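Local coordinates for single-stranded DNA-binding protein 1 (Streptomyces coelicolor, PDB 4DAM), which probably binds single-stranded DNA as a homotetramer, this chain carrying the OB-fold domain of the longer protein, at residues A[20-26]-A[41-45]. The protein carries 1 engineered substitution. Sequence-based numbering, arbitrary orientation.
Sequences AVGNVAT and FRLAV
Asn-23 and Ala-44 form an antiparallel hydrogen-bonded pair whose backbone amides each donate to the partner's carbonyl. The bond from Ala-44 N to Asn-23 O is 2.9 Å long, almost straight at 178°, and lies in the carbonyl plane, whereas the return bond from Asn-23 N meets Ala-44 O with a tilt from that plane. Further along, Ala-25 N donates to Arg-42 O over 2.8 Å, and then the pattern changes: a side chain replaces the backbone acceptor. Thr-26 OG1, set between its own backbone N and carbonyl carbon (chi1 62°), accepts the N-H of Arg-42 at 3.0 Å. The same torsion brings Thr-26 CG2 against Arg-42 CB and CD, and the one residue thereby holds both the amide and the aliphatic stem of Arg-42. A valine in its place would probably leave the Arg-42 amide without this acceptor.

These bonds join the first two long strands of the OB-fold, 17-33 and 36-51, a beta hairpin in the strongly curved sheet. Strand 20-24 runs at 120° to strand 41-45, and at Gly-22 the backbones come so near that CA lies 3.2 Å from Ala-44 O in a CA-H...O contact; the lack of a side chain at Gly-22 is what permits this approach.

Apolar packing fills the buried face carrying Val-24 and Leu-43. Leu-43 CD2 meets Ala-20 CB at 3.7 Å, while its CD1 lies by the Asn-23 backbone. Val-24 CG2 approaches the Phe-41 ring obliquely, 4.0 Å from CE1, while CG1 lies near CD1. Val-87 of strand 86-100 packs on both Val-24 and Leu-43, and Val-67 touches Phe-41. Beyond Ala-20, Ile-16 of a second subunit continues the packing into the tetramer.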
loop_
_atom_site.group_PDB
_atom_site.type_symbol
_atom_site.label_atom_id
_atom_site.label_comp_id
_atom_site.label_asym_id
_atom_site.label_seq_id
_atom_site.Cartn_x
_atom_site.Cartn_y
_atom_site.Cartn_z
ATOM N N ALA A 20 7.934 -2.054 2.303
ATOM C CA ALA A 20 9.092 -1.191 2.614
ATOM C C ALA A 20 10.302 -1.795 1.904
ATOM O O ALA A 20 10.538 -3.001 1.976
ATOM C CB ALA A 20 9.327 -1.122 4.127
ATOM N N VAL A 21 11.003 -0.964 1.157
ATOM C CA VAL A 21 12.192 -1.379 0.421
ATOM C C VAL A 21 13.356 -0.628 1.021
ATOM O O VAL A 21 13.412 0.603 0.963
ATOM C CB VAL A 21 12.019 -1.060 -1.064
ATOM C CG1 VAL A 21 13.244 -1.533 -1.858
ATOM C CG2 VAL A 21 10.740 -1.711 -1.583
ATOM N N GLY A 22 14.280 -1.352 1.644
ATOM C CA GLY A 22 15.343 -0.706 2.335
ATOM C C GLY A 22 16.517 -1.623 2.567
ATOM O O GLY A 22 16.714 -2.571 1.852
ATOM N N ASN A 23 17.300 -1.293 3.579
ATOM C CA ASN A 23 18.468 -2.063 3.921
ATOM C C ASN A 23 18.431 -2.539 5.358
ATOM O O ASN A 23 17.991 -1.823 6.253
ATOM C CB ASN A 23 19.732 -1.253 3.642
ATOM C CG ASN A 23 19.912 -1.007 2.155
ATOM O OD1 ASN A 23 20.613 -1.732 1.473
ATOM N ND2 ASN A 23 19.235 -0.024 1.649
ATOM N N VAL A 24 18.899 -3.766 5.552
ATOM C CA VAL A 24 19.098 -4.310 6.888
ATOM C C VAL A 24 20.125 -3.434 7.621
ATOM O O VAL A 24 21.258 -3.254 7.153
ATOM C CB VAL A 24 19.522 -5.780 6.855
ATOM C CG1 VAL A 24 19.796 -6.278 8.296
ATOM C CG2 VAL A 24 18.485 -6.652 6.117
ATOM N N ALA A 25 19.729 -2.880 8.770
ATOM C CA ALA A 25 20.535 -1.853 9.445
ATOM C C ALA A 25 21.229 -2.365 10.702
ATOM O O ALA A 25 22.168 -1.738 11.200
ATOM C CB ALA A 25 19.663 -0.631 9.750
ATOM N N THR A 26 20.765 -3.486 11.225
ATOM C CA THR A 26 21.366 -4.167 12.380
ATOM C C THR A 26 21.424 -5.645 12.119
ATOM O O THR A 26 20.590 -6.175 11.364
ATOM C CB THR A 26 20.563 -3.939 13.699
ATOM O OG1 THR A 26 19.218 -4.481 13.594
ATOM C CG2 THR A 26 20.538 -2.438 14.062
ATOM N N PHE A 41 15.006 -7.471 13.220
ATOM C CA PHE A 41 16.097 -6.635 12.731
ATOM C C PHE A 41 15.589 -5.243 12.441
ATOM O O PHE A 41 14.400 -5.029 12.209
ATOM C CB PHE A 41 16.794 -7.231 11.497
ATOM C CG PHE A 41 15.914 -7.364 10.300
ATOM C CD1 PHE A 41 15.892 -6.377 9.326
ATOM C CD2 PHE A 41 15.142 -8.495 10.123
ATOM C CE1 PHE A 41 15.068 -6.507 8.206
ATOM C CE2 PHE A 41 14.324 -8.639 9.006
ATOM C CZ PHE A 41 14.300 -7.639 8.052
ATOM N N ARG A 42 16.517 -4.295 12.408
ATOM C CA ARG A 42 16.189 -2.924 12.041
ATOM C C ARG A 42 16.302 -2.751 10.542
ATOM O O ARG A 42 17.233 -3.240 9.929
ATOM C CB ARG A 42 17.122 -1.970 12.759
ATOM C CG ARG A 42 16.797 -0.488 12.675
ATOM C CD ARG A 42 17.733 0.215 13.658
ATOM N NE ARG A 42 17.549 1.654 13.778
ATOM C CZ ARG A 42 16.545 2.255 14.403
ATOM N NH1 ARG A 42 15.552 1.559 14.957
ATOM N NH2 ARG A 42 16.529 3.576 14.439
ATOM N N LEU A 43 15.326 -2.065 9.962
ATOM C CA LEU A 43 15.274 -1.785 8.532
ATOM C C LEU A 43 15.327 -0.278 8.318
ATOM O O LEU A 43 14.553 0.475 8.923
ATOM C CB LEU A 43 13.974 -2.319 7.930
ATOM C CG LEU A 43 13.748 -2.107 6.424
ATOM C CD1 LEU A 43 14.673 -3.004 5.601
ATOM C CD2 LEU A 43 12.277 -2.345 6.055
ATOM N N ALA A 44 16.233 0.157 7.455
ATOM C CA ALA A 44 16.366 1.572 7.070
ATOM C C ALA A 44 15.833 1.784 5.669
ATOM O O ALA A 44 16.338 1.189 4.715
ATOM C CB ALA A 44 17.825 2.016 7.128
ATOM N N VAL A 45 14.834 2.663 5.548
ATOM C CA VAL A 45 14.202 2.944 4.274
ATOM C C VAL A 45 14.398 4.427 3.944
ATOM O O VAL A 45 13.815 5.302 4.594
ATOM C CB VAL A 45 12.692 2.591 4.330
ATOM C CG1 VAL A 45 11.991 2.907 3.012
ATOM C CG2 VAL A 45 12.476 1.147 4.772
#